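Local structure of ketol-acid reductoisomerase (NAD(+)) (uncultured archaeon GZfos26G2, 4XDY) at residues G25-A30 against T139-A144; A133-G138 against T192-F197; P224-Y229 against E319-E324. The protein catalyses the magnesium-dependent alkyl migration and NADH-dependent reduction of (S)-2-acetolactate to (R)-2,3-dihydroxy-isovalerate in branched-chain amino acid biosynthesis. All blocks are in the same frame, centred on the assembly; numbering follows the deposited sequence.

Contact 1: G25-A30 against T139-A144; sequences GAQGDA and TEERKA. With NAI (1,4-dihydronicotinamide adenine dinucleotide), chain E; GOL (glycerol), chain G.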
loop_
_atom_site.group_PDB
_atom_site.type_symbol
_atom_site.label_atom_id
_atom_site.label_comp_id
_atom_site.label_asym_id
_atom_site.label_seq_id
_atom_site.Cartn_x
_atom_site.Cartn_y
_atom_site.Cartn_z
ATOM N N GLY A 25 5.471 17.114 16.130
ATOM C CA GLY A 25 6.079 16.229 15.154
ATOM C C GLY A 25 4.992 15.575 14.320
ATOM O O GLY A 25 4.010 16.220 13.968
ATOM N N ALA A 26 5.163 14.310 13.933
ATOM C CA ALA A 26 4.240 13.747 12.901
ATOM C C ALA A 26 2.794 13.862 13.408
ATOM O O ALA A 26 1.902 14.313 12.674
ATOM C CB ALA A 26 4.580 12.273 12.678
ATOM N N GLN A 27 2.565 13.422 14.641
ATOM C CA GLN A 27 1.228 13.458 15.222
ATOM C C GLN A 27 0.816 14.867 15.744
ATOM O O GLN A 27 -0.308 15.278 15.514
ATOM C CB GLN A 27 1.068 12.405 16.302
ATOM C CG GLN A 27 0.893 10.972 15.751
ATOM C CD GLN A 27 -0.302 10.769 14.838
ATOM O OE1 GLN A 27 -0.258 9.958 13.887
ATOM N NE2 GLN A 27 -1.345 11.468 15.108
ATOM N N GLY A 28 1.687 15.554 16.447
ATOM C CA GLY A 28 1.354 16.847 17.038
ATOM C C GLY A 28 1.000 17.845 15.946
ATOM O O GLY A 28 0.036 18.620 16.086
ATOM N N ASP A 29 1.782 17.855 14.864
ATOM C CA ASP A 29 1.533 18.743 13.722
ATOM C C ASP A 29 0.153 18.427 13.081
ATOM O O ASP A 29 -0.755 19.312 12.979
ATOM C CB ASP A 29 2.743 18.719 12.758
ATOM C CG ASP A 29 2.650 19.711 11.610
ATOM O OD1 ASP A 29 1.544 20.179 11.201
ATOM O OD2 ASP A 29 3.698 19.987 10.994
ATOM N N ALA A 30 -0.090 17.146 12.762
ATOM C CA ALA A 30 -1.378 16.761 12.192
ATOM C C ALA A 30 -2.522 17.076 13.131
ATOM O O ALA A 30 -3.532 17.674 12.688
ATOM C CB ALA A 30 -1.379 15.272 11.889
ATOM N N THR A 139 1.115 12.266 8.744
ATOM C CA THR A 139 1.090 12.999 7.477
ATOM C C THR A 139 -0.191 12.599 6.697
ATOM O O THR A 139 -0.850 13.445 6.066
ATOM C CB THR A 139 2.333 12.731 6.626
ATOM O OG1 THR A 139 2.502 11.314 6.452
ATOM C CG2 THR A 139 3.613 13.350 7.333
ATOM N N GLU A 140 -0.567 11.288 6.755
ATOM C CA GLU A 140 -1.671 10.754 5.946
ATOM C C GLU A 140 -3.016 11.044 6.670
ATOM O O GLU A 140 -4.005 11.283 6.026
ATOM C CB GLU A 140 -1.465 9.257 5.702
ATOM C CG GLU A 140 -0.103 8.958 5.058
ATOM C CD GLU A 140 0.278 9.962 3.983
ATOM O OE1 GLU A 140 -0.371 9.878 2.920
ATOM O OE2 GLU A 140 1.234 10.796 4.178
ATOM N N GLU A 141 -2.952 11.141 7.978
ATOM C CA GLU A 141 -4.044 11.622 8.858
ATOM C C GLU A 141 -4.442 13.059 8.512
ATOM O O GLU A 141 -5.652 13.374 8.310
ATOM C CB GLU A 141 -3.593 11.531 10.311
ATOM C CG GLU A 141 -4.536 12.133 11.333
ATOM C CD GLU A 141 -3.944 12.145 12.726
ATOM O OE1 GLU A 141 -2.893 11.497 12.933
ATOM O OE2 GLU A 141 -4.518 12.816 13.615
ATOM N N ARG A 142 -3.446 13.922 8.348
ATOM C CA ARG A 142 -3.723 15.274 7.975
ATOM C C ARG A 142 -4.332 15.415 6.577
ATOM O O ARG A 142 -5.331 16.079 6.411
ATOM C CB ARG A 142 -2.448 16.114 8.103
ATOM C CG ARG A 142 -2.654 17.560 7.591
ATOM C CD ARG A 142 -3.654 18.278 8.494
ATOM N NE ARG A 142 -3.635 19.735 8.218
ATOM C CZ ARG A 142 -4.648 20.568 8.479
ATOM N NH1 ARG A 142 -5.791 20.109 8.937
ATOM N NH2 ARG A 142 -4.525 21.865 8.178
ATOM N N LYS A 143 -3.818 14.645 5.629
ATOM C CA LYS A 143 -4.338 14.573 4.300
ATOM C C LYS A 143 -5.745 14.104 4.260
ATOM O O LYS A 143 -6.588 14.698 3.522
ATOM C CB LYS A 143 -3.498 13.667 3.423
ATOM C CG LYS A 143 -2.210 14.291 2.919
ATOM C CD LYS A 143 -1.498 13.325 1.962
ATOM C CE LYS A 143 -2.240 13.236 0.630
ATOM N NZ LYS A 143 -3.354 12.260 0.570
ATOM N N ALA A 144 -6.037 13.031 5.013
ATOM C CA ALA A 144 -7.411 12.547 5.065
ATOM C C ALA A 144 -8.370 13.649 5.542
ATOM O O ALA A 144 -9.495 13.807 4.981
ATOM C CB ALA A 144 -7.527 11.288 5.973
HETATM P PA NAI E . 7.906 12.746 17.149
HETATM O O1A NAI E . 9.051 11.722 17.189
HETATM O O2A NAI E . 7.467 13.305 15.867
HETATM O O5B NAI E . 8.265 13.821 18.295
HETATM C C5B NAI E . 7.441 15.011 18.456
HETATM C C4B NAI E . 8.379 16.225 18.735
HETATM O O4B NAI E . 8.952 15.967 20.012
HETATM C C3B NAI E . 9.591 16.451 17.793
HETATM O O3B NAI E . 9.102 17.050 16.593
HETATM C C2B NAI E . 10.505 17.301 18.650
HETATM O O2B NAI E . 10.161 18.674 18.450
HETATM C C1B NAI E . 10.115 16.833 20.075
HETATM N N9A NAI E . 11.195 16.082 20.693
HETATM C C8A NAI E . 11.893 15.057 20.046
HETATM N N7A NAI E . 12.816 14.577 20.870
HETATM C C5A NAI E . 12.738 15.304 22.015
HETATM C C6A NAI E . 13.468 15.327 23.269
HETATM N N6A NAI E . 14.489 14.491 23.506
HETATM N N1A NAI E . 13.089 16.179 24.258
HETATM C C2A NAI E . 12.083 17.056 24.056
HETATM N N3A NAI E . 11.358 17.118 22.953
HETATM C C4A NAI E . 11.653 16.277 21.895
HETATM O O3 NAI E . 6.591 11.990 17.896
HETATM P PN NAI E . 5.438 11.144 17.045
HETATM O O1N NAI E . 6.100 10.092 16.177
HETATM O O2N NAI E . 4.575 12.157 16.421
HETATM O O5D NAI E . 4.862 10.354 18.289
HETATM C C5D NAI E . 3.974 11.059 19.220
HETATM C C4D NAI E . 3.033 10.051 19.974
HETATM O O4D NAI E . 2.115 9.626 18.947
HETATM C C3D NAI E . 3.684 8.777 20.478
HETATM O O3D NAI E . 3.039 8.340 21.680
HETATM C C2D NAI E . 3.467 7.726 19.364
HETATM O O2D NAI E . 3.518 6.357 19.759
HETATM C C1D NAI E . 2.098 8.149 18.874
HETATM N N1N NAI E . 1.689 7.801 17.508
HETATM C C2N NAI E . 2.474 8.192 16.482
HETATM C C3N NAI E . 2.131 7.922 15.205
HETATM C C7N NAI E . 2.932 8.443 14.140
HETATM O O7N NAI E . 4.150 8.799 14.198
HETATM N N7N NAI E . 2.233 8.771 13.083
HETATM C C4N NAI E . 0.887 7.221 14.962
HETATM C C5N NAI E . 0.006 7.040 16.074
HETATM C C6N NAI E . 0.465 7.313 17.324
HETATM C C1 GOL G . 0.693 22.501 8.792
HETATM O O1 GOL G . 1.621 21.440 8.982
HETATM C C2 GOL G . -0.369 22.043 7.807
HETATM O O2 GOL G . -1.171 20.995 8.424
HETATM C C3 GOL G . -1.236 23.276 7.457
HETATM O O3 GOL G . -2.363 22.938 6.629
#
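Q27 NE2 donates to E141 OE1 at 2.7 Å and more weakly to Q31. The bond to E141 is bent, 147° at the hydrogen. E141 OE1 receives it on its syn lone pair and is tilted out of the Q27 amide plane. Amide and carboxylate lie nearly coplanar, although the two side chains cross at about a right angle. E141 reaches across with an extended chain, CG anti to the backbone N (chi1 173°). Its other oxygen, OE2, has a weak bond from W178. These bonds probably limit turning of the Q27 amide. Q27 OE1 accepts a weak bond from NAI N7N of the nicotinamide. The backbone amides of A26 and Q27 bind the pyrophosphate: A26 N to NAI O2A at 3.2 Å, Q27 N to NAI O2N at 3.0 Å. Behind the amide, A30 CB packs on R142 CB at 4.0 Å. A glycerol, probably from the crystallisation liquor, bridges D29 OD1 and the R142 guanidinium. G25 and G28 fit the GxGxxG pattern of Rossmann folds. Helix 26-37 starts at the cofactor and runs beside helix 138-146, the short segments 18° from parallel. P134, at the end of strand 128-134, touches both Q27 and E141.

Contact 2: A133-G138 against T192-F197; sequences APKAPG and TYEDLF. With MG (magnesium ion), chain D; MG (magnesium ion), chain C; NAI (1,4-dihydronicotinamide adenine dinucleotide), chain E; HIO (N-hydroxy-N-isopropyloxamic acid), chain H.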
loop_
_atom_site.group_PDB
_atom_site.type_symbol
_atom_site.label_atom_id
_atom_site.label_comp_id
_atom_site.label_asym_id
_atom_site.label_seq_id
_atom_site.Cartn_x
_atom_site.Cartn_y
_atom_site.Cartn_z
ATOM N N ALA A 133 -6.156 7.419 19.892
ATOM C CA ALA A 133 -5.069 6.781 19.111
ATOM C C ALA A 133 -5.442 6.612 17.682
ATOM O O ALA A 133 -6.296 5.770 17.394
ATOM C CB ALA A 133 -4.723 5.447 19.717
ATOM N N PRO A 134 -4.823 7.393 16.725
ATOM C CA PRO A 134 -5.207 7.249 15.333
ATOM C C PRO A 134 -4.482 6.032 14.776
ATOM O O PRO A 134 -3.300 5.893 15.040
ATOM C CB PRO A 134 -4.703 8.566 14.673
ATOM C CG PRO A 134 -3.546 8.962 15.537
ATOM C CD PRO A 134 -3.744 8.385 16.889
ATOM N N LYS A 135 -5.150 5.246 13.923
ATOM C CA LYS A 135 -4.572 4.097 13.241
ATOM C C LYS A 135 -4.045 4.613 11.890
ATOM O O LYS A 135 -4.585 4.335 10.784
ATOM C CB LYS A 135 -5.642 2.974 13.091
ATOM C CG LYS A 135 -6.233 2.490 14.394
ATOM C CD LYS A 135 -5.248 1.783 15.313
ATOM C CE LYS A 135 -4.565 2.629 16.390
ATOM N NZ LYS A 135 -3.521 1.940 17.281
ATOM N N ALA A 136 -3.029 5.514 11.981
ATOM C CA ALA A 136 -2.554 6.224 10.829
ATOM C C ALA A 136 -1.265 6.969 11.134
ATOM O O ALA A 136 -1.099 7.540 12.218
ATOM C CB ALA A 136 -3.555 7.238 10.363
ATOM N N PRO A 137 -0.338 6.971 10.156
ATOM C CA PRO A 137 0.749 7.928 10.247
ATOM C C PRO A 137 0.247 9.411 10.142
ATOM O O PRO A 137 -0.680 9.727 9.399
ATOM C CB PRO A 137 1.668 7.560 9.072
ATOM C CG PRO A 137 0.729 6.962 8.085
ATOM C CD PRO A 137 -0.364 6.288 8.866
ATOM N N GLY A 138 0.929 10.303 10.824
ATOM C CA GLY A 138 0.373 11.625 11.001
ATOM C C GLY A 138 0.193 12.435 9.709
ATOM O O GLY A 138 -0.773 13.184 9.582
ATOM N N THR A 192 -2.305 -0.652 23.169
ATOM C CA THR A 192 -0.887 -0.710 23.211
ATOM C C THR A 192 -0.435 -1.976 22.503
ATOM O O THR A 192 0.474 -1.985 21.666
ATOM C CB THR A 192 -0.380 -0.733 24.651
ATOM O OG1 THR A 192 -0.780 0.499 25.323
ATOM C CG2 THR A 192 1.120 -0.852 24.646
ATOM N N TYR A 193 -1.092 -3.087 22.838
ATOM C CA TYR A 193 -0.636 -4.357 22.305
ATOM C C TYR A 193 -0.919 -4.542 20.851
ATOM O O TYR A 193 -0.025 -5.001 20.092
ATOM C CB TYR A 193 -1.262 -5.523 23.101
ATOM C CG TYR A 193 -1.079 -5.483 24.596
ATOM C CD1 TYR A 193 0.063 -4.975 25.190
ATOM C CD2 TYR A 193 -2.061 -6.032 25.425
ATOM C CE1 TYR A 193 0.224 -4.939 26.578
ATOM C CE2 TYR A 193 -1.910 -6.016 26.817
ATOM C CZ TYR A 193 -0.769 -5.509 27.402
ATOM O OH TYR A 193 -0.603 -5.488 28.756
ATOM N N GLU A 194 -2.093 -4.164 20.409
ATOM C CA GLU A 194 -2.469 -4.342 18.985
ATOM C C GLU A 194 -1.585 -3.439 18.124
ATOM O O GLU A 194 -1.184 -3.809 17.035
ATOM C CB GLU A 194 -3.944 -4.099 18.739
ATOM C CG GLU A 194 -4.448 -2.689 18.935
ATOM C CD GLU A 194 -4.160 -1.767 17.788
ATOM O OE1 GLU A 194 -4.208 -0.527 18.014
ATOM O OE2 GLU A 194 -4.001 -2.261 16.604
ATOM N N ASP A 195 -1.323 -2.249 18.651
ATOM C CA ASP A 195 -0.551 -1.213 17.910
ATOM C C ASP A 195 0.895 -1.677 17.700
ATOM O O ASP A 195 1.409 -1.624 16.602
ATOM C CB ASP A 195 -0.577 0.099 18.660
ATOM C CG ASP A 195 0.053 1.223 17.845
ATOM O OD1 ASP A 195 -0.621 1.697 16.909
ATOM O OD2 ASP A 195 1.246 1.502 18.120
ATOM N N LEU A 196 1.506 -2.092 18.774
ATOM C CA LEU A 196 2.864 -2.620 18.745
ATOM C C LEU A 196 2.948 -3.822 17.822
ATOM O O LEU A 196 3.797 -3.872 16.936
ATOM C CB LEU A 196 3.323 -2.951 20.118
ATOM C CG LEU A 196 3.628 -1.798 21.083
ATOM C CD1 LEU A 196 4.023 -2.353 22.423
ATOM C CD2 LEU A 196 4.762 -0.883 20.622
ATOM N N PHE A 197 1.977 -4.739 17.962
ATOM C CA PHE A 197 1.951 -5.897 17.070
ATOM C C PHE A 197 1.856 -5.517 15.612
ATOM O O PHE A 197 2.614 -6.029 14.767
ATOM C CB PHE A 197 0.747 -6.811 17.417
ATOM C CG PHE A 197 0.590 -7.926 16.463
ATOM C CD1 PHE A 197 1.398 -9.033 16.570
ATOM C CD2 PHE A 197 -0.296 -7.853 15.431
ATOM C CE1 PHE A 197 1.239 -10.103 15.667
ATOM C CE2 PHE A 197 -0.412 -8.885 14.470
ATOM C CZ PHE A 197 0.365 -10.025 14.606
HETATM MG MG MG D . -0.189 2.396 15.076
HETATM MG MG MG C . 2.682 2.722 17.278
HETATM P PA NAI E . 7.906 12.746 17.149
HETATM O O1A NAI E . 9.051 11.722 17.189
HETATM O O2A NAI E . 7.467 13.305 15.867
HETATM O O5B NAI E . 8.265 13.821 18.295
HETATM C C5B NAI E . 7.441 15.011 18.456
HETATM C C4B NAI E . 8.379 16.225 18.735
HETATM O O4B NAI E . 8.952 15.967 20.012
HETATM C C3B NAI E . 9.591 16.451 17.793
HETATM O O3B NAI E . 9.102 17.050 16.593
HETATM C C2B NAI E . 10.505 17.301 18.650
HETATM O O2B NAI E . 10.161 18.674 18.450
HETATM C C1B NAI E . 10.115 16.833 20.075
HETATM N N9A NAI E . 11.195 16.082 20.693
HETATM C C8A NAI E . 11.893 15.057 20.046
HETATM N N7A NAI E . 12.816 14.577 20.870
HETATM C C5A NAI E . 12.738 15.304 22.015
HETATM C C6A NAI E . 13.468 15.327 23.269
HETATM N N6A NAI E . 14.489 14.491 23.506
HETATM N N1A NAI E . 13.089 16.179 24.258
HETATM C C2A NAI E . 12.083 17.056 24.056
HETATM N N3A NAI E . 11.358 17.118 22.953
HETATM C C4A NAI E . 11.653 16.277 21.895
HETATM O O3 NAI E . 6.591 11.990 17.896
HETATM P PN NAI E . 5.438 11.144 17.045
HETATM O O1N NAI E . 6.100 10.092 16.177
HETATM O O2N NAI E . 4.575 12.157 16.421
HETATM O O5D NAI E . 4.862 10.354 18.289
HETATM C C5D NAI E . 3.974 11.059 19.220
HETATM C C4D NAI E . 3.033 10.051 19.974
HETATM O O4D NAI E . 2.115 9.626 18.947
HETATM C C3D NAI E . 3.684 8.777 20.478
HETATM O O3D NAI E . 3.039 8.340 21.680
HETATM C C2D NAI E . 3.467 7.726 19.364
HETATM O O2D NAI E . 3.518 6.357 19.759
HETATM C C1D NAI E . 2.098 8.149 18.874
HETATM N N1N NAI E . 1.689 7.801 17.508
HETATM C C2N NAI E . 2.474 8.192 16.482
HETATM C C3N NAI E . 2.131 7.922 15.205
HETATM C C7N NAI E . 2.932 8.443 14.140
HETATM O O7N NAI E . 4.150 8.799 14.198
HETATM N N7N NAI E . 2.233 8.771 13.083
HETATM C C4N NAI E . 0.887 7.221 14.962
HETATM C C5N NAI E . 0.006 7.040 16.074
HETATM C C6N NAI E . 0.465 7.313 17.324
HETATM C C1 HIO H . 3.525 4.389 15.141
HETATM O O11 HIO H . 3.907 4.034 16.287
HETATM O O12 HIO H . 4.053 5.242 14.356
HETATM C C2 HIO H . 2.192 3.722 14.795
HETATM O O2 HIO H . 1.536 3.214 15.741
HETATM N N3 HIO H . 1.766 3.549 13.558
HETATM O O3 HIO H . 0.356 3.236 13.330
HETATM C C4 HIO H . 2.591 3.718 12.401
HETATM C C41 HIO H . 2.433 2.484 11.503
HETATM C C42 HIO H . 2.144 5.021 11.749
HETATM O O HOH W 1 -1.320 4.097 15.878
HETATM O O HOH W 2 -2.071 1.598 14.316
HETATM O O HOH W 3 0.717 0.531 14.683
HETATM O O HOH W 4 4.082 2.280 18.746
HETATM O O HOH W 5 1.895 4.349 18.466
#
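K135 NZ is gripped by three carboxylates of helix 188-203. It donates to E194 OE1 at 2.7 Å in a salt bridge and to D195 OD1 at 2.9 Å. E191, about one turn earlier on the same helix, forms another salt bridge with it. Waters 1 and 2 are only weak acceptors. The lysine and E194 approach from opposite directions. OE1 of E194 uses its syn lone pair. D195 OD1 is met on its anti side, 26° out of the carboxylate plane. The K135 chain bends at chi2 and chi3, which brings NZ round to the helix. In E194, CG sits between the backbone N and the carbonyl carbon (chi1 67°), and a further bend at chi2 brings OE1 to NZ.

The contact joins the end of a Rossmann strand to the first helix of the C-terminal knotted domain, at the two-magnesium site of the reductoisomerase. D195 bridges the metals: OD1 binds one magnesium at 2.0 Å and OD2 the other at 2.1 Å. HIO O2 bridges the same two ions. E199 adds a ligand to the magnesium held by OD2.

OD1 therefore serves both a metal and the ammonium group. With an alanine here instead of K135, E194 OE1 and E191 would probably lose their positive partner, and D195 OD1 its second one. HIO O3 and three waters complete the six ligands of the OD1-bound magnesium. Water 1 also donates to P134 O at 2.8 Å, which ties the strand end to the metal. Water 3 may donate to D195 O. The neighbouring backbone lines the pocket: A136 O lies 3.4 Å from NAI C4N. L238 of the second subunit packs on A136 and P137.

Contact 3: P224-Y229 against E319-E324; sequences PPEMAY and ETVGAE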
loop_
_atom_site.group_PDB
_atom_site.type_symbol
_atom_site.label_atom_id
_atom_site.label_comp_id
_atom_site.label_asym_id
_atom_site.label_seq_id
_atom_site.Cartn_x
_atom_site.Cartn_y
_atom_site.Cartn_z
ATOM N N PRO A 224 17.552 -6.580 -13.071
ATOM C CA PRO A 224 18.062 -5.216 -12.779
ATOM C C PRO A 224 17.339 -4.664 -11.535
ATOM O O PRO A 224 16.148 -4.903 -11.360
ATOM C CB PRO A 224 17.623 -4.414 -13.987
ATOM C CG PRO A 224 17.483 -5.388 -15.092
ATOM C CD PRO A 224 17.154 -6.716 -14.484
ATOM N N PRO A 225 18.069 -3.984 -10.663
ATOM C CA PRO A 225 17.434 -3.379 -9.528
ATOM C C PRO A 225 16.330 -2.400 -9.838
ATOM O O PRO A 225 15.369 -2.304 -9.027
ATOM C CB PRO A 225 18.637 -2.742 -8.735
ATOM C CG PRO A 225 19.642 -2.440 -9.808
ATOM C CD PRO A 225 19.503 -3.552 -10.807
ATOM N N GLU A 226 16.367 -1.713 -10.981
ATOM C CA GLU A 226 15.250 -0.848 -11.334
ATOM C C GLU A 226 13.939 -1.650 -11.553
ATOM O O GLU A 226 12.833 -1.228 -11.181
ATOM C CB GLU A 226 15.575 -0.073 -12.586
ATOM C CG GLU A 226 16.769 0.879 -12.409
ATOM C CD GLU A 226 18.102 0.220 -12.514
ATOM O OE1 GLU A 226 18.298 -0.955 -12.903
ATOM O OE2 GLU A 226 19.019 0.989 -12.177
ATOM N N MET A 227 14.119 -2.812 -12.167
ATOM C CA MET A 227 12.991 -3.752 -12.411
ATOM C C MET A 227 12.413 -4.293 -11.108
ATOM O O MET A 227 11.220 -4.250 -10.893
ATOM C CB MET A 227 13.480 -4.807 -13.370
ATOM C CG MET A 227 12.386 -5.744 -13.881
ATOM S SD MET A 227 13.083 -7.029 -14.933
ATOM C CE MET A 227 13.608 -6.020 -16.321
ATOM N N ALA A 228 13.289 -4.730 -10.190
ATOM C CA ALA A 228 12.923 -5.167 -8.875
ATOM C C ALA A 228 12.252 -4.112 -8.094
ATOM O O ALA A 228 11.262 -4.350 -7.418
ATOM C CB ALA A 228 14.121 -5.724 -8.140
ATOM N N TYR A 229 12.699 -2.857 -8.222
ATOM C CA TYR A 229 11.956 -1.742 -7.604
ATOM C C TYR A 229 10.544 -1.489 -8.071
ATOM O O TYR A 229 9.649 -1.324 -7.262
ATOM C CB TYR A 229 12.801 -0.399 -7.670
ATOM C CG TYR A 229 12.056 0.719 -6.982
ATOM C CD1 TYR A 229 11.260 1.599 -7.656
ATOM C CD2 TYR A 229 12.289 0.990 -5.665
ATOM C CE1 TYR A 229 10.517 2.575 -7.004
ATOM C CE2 TYR A 229 11.607 1.958 -5.008
ATOM C CZ TYR A 229 10.746 2.744 -5.646
ATOM O OH TYR A 229 10.087 3.702 -4.930
ATOM N N GLU A 319 16.790 1.433 -1.483
ATOM C CA GLU A 319 16.756 2.816 -1.155
ATOM C C GLU A 319 17.548 3.722 -2.117
ATOM O O GLU A 319 17.089 4.771 -2.503
ATOM C CB GLU A 319 17.200 2.990 0.322
ATOM C CG GLU A 319 16.187 2.508 1.365
ATOM C CD GLU A 319 14.887 3.307 1.277
ATOM O OE1 GLU A 319 14.849 4.493 1.621
ATOM O OE2 GLU A 319 13.896 2.757 0.699
ATOM N N THR A 320 18.734 3.298 -2.497
ATOM C CA THR A 320 19.535 4.139 -3.393
ATOM C C THR A 320 18.958 4.110 -4.820
ATOM O O THR A 320 18.815 5.156 -5.460
ATOM C CB THR A 320 21.026 3.695 -3.400
ATOM O OG1 THR A 320 21.118 2.366 -3.775
ATOM C CG2 THR A 320 21.706 3.831 -2.019
ATOM N N VAL A 321 18.544 2.943 -5.280
ATOM C CA VAL A 321 17.930 2.909 -6.611
ATOM C C VAL A 321 16.561 3.527 -6.603
ATOM O O VAL A 321 16.182 4.279 -7.511
ATOM C CB VAL A 321 17.907 1.492 -7.174
ATOM C CG1 VAL A 321 17.253 1.451 -8.557
ATOM C CG2 VAL A 321 19.332 0.972 -7.277
ATOM N N GLY A 322 15.767 3.242 -5.565
ATOM C CA GLY A 322 14.440 3.874 -5.468
ATOM C C GLY A 322 14.512 5.394 -5.486
ATOM O O GLY A 322 13.697 6.066 -6.101
ATOM N N ALA A 323 15.497 5.939 -4.745
ATOM C CA ALA A 323 15.631 7.422 -4.712
ATOM C C ALA A 323 15.936 7.977 -6.115
ATOM O O ALA A 323 15.377 8.984 -6.502
ATOM C CB ALA A 323 16.651 7.901 -3.675
ATOM N N GLU A 324 16.787 7.296 -6.842
ATOM C CA GLU A 324 17.224 7.704 -8.200
ATOM C C GLU A 324 16.019 7.632 -9.125
ATOM O O GLU A 324 15.710 8.560 -9.882
ATOM C CB GLU A 324 18.322 6.738 -8.735
ATOM C CG GLU A 324 19.660 6.709 -7.998
ATOM C CD GLU A 324 20.731 5.711 -8.553
ATOM O OE1 GLU A 324 20.456 4.539 -9.032
ATOM O OE2 GLU A 324 21.920 6.133 -8.464
#
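G322 lies over one face of the Y229 ring. Its CA is 3.8 Å from the ring centroid and 25° off the ring normal, a CH-pi contact. The glycine is offset toward the rim, and its CA comes within 3.5 Å of Y229 CE2. The ring extends from its own helix with CG anti to the backbone N (chi1 -178°). This carries it across to the glycine backbone. A CB on G322 would clash with CE2, so the absence of a side chain lets the ring lie this close. At the far end, Y229 OH is hydrogen-bonded to R326, one turn further along helix 317-327. The tyrosine thus reaches across that helix, a face on G322 and its hydroxyl held by R326.

The helices cross steeply, at -81° for the short segments, with axes 9.6 Å apart. Both belong to the all-helical, knotted C-terminal domain of the reductoisomerase. Helix 225-254 is long, and this contact uses its first turn and a half. Helix 317-327 is the last helix of the chain.

Next to the glycine, V321 points toward the other helix and splits its two methyls between two residues. CG1 meets the aliphatic part of E226, 3.9 Å from CG. CG2 meets P225 CB at 4.1 Å. E226 and V321 cross at about a right angle, and the bend at chi2 of the glutamate leaves OE2 beside V321 CG1. Its carboxylate does not bond across this contact: OE1 accepts from the N-terminal amine of M1 of the second subunit. P225 also packs on F215 and V219 of helix 205-220, while I325 touches both E226 and Y229.

Contacts 1 and 2 are neighbours, with centres 14 Å apart. Their segments alternate along the chain, and strand 128-134 leads through a short loop into helix 138-146. They touch where Q27 meets P134, A136 and G138, and both reach the NAI. Contact 1 lies within the Rossmann domain, whereas contact 2 joins it to helix 188-203 of the C-terminal domain. Cofactor and magnesium sites are thereby set side by side. Contact 3 follows later in the chain, wholly among C-terminal helices, about 28 Å from contact 1 and 30 Å from contact 2, centre to centre. All three touch the second subunit, in keeping with a homodimer whose subunits interlock through the knotted domains.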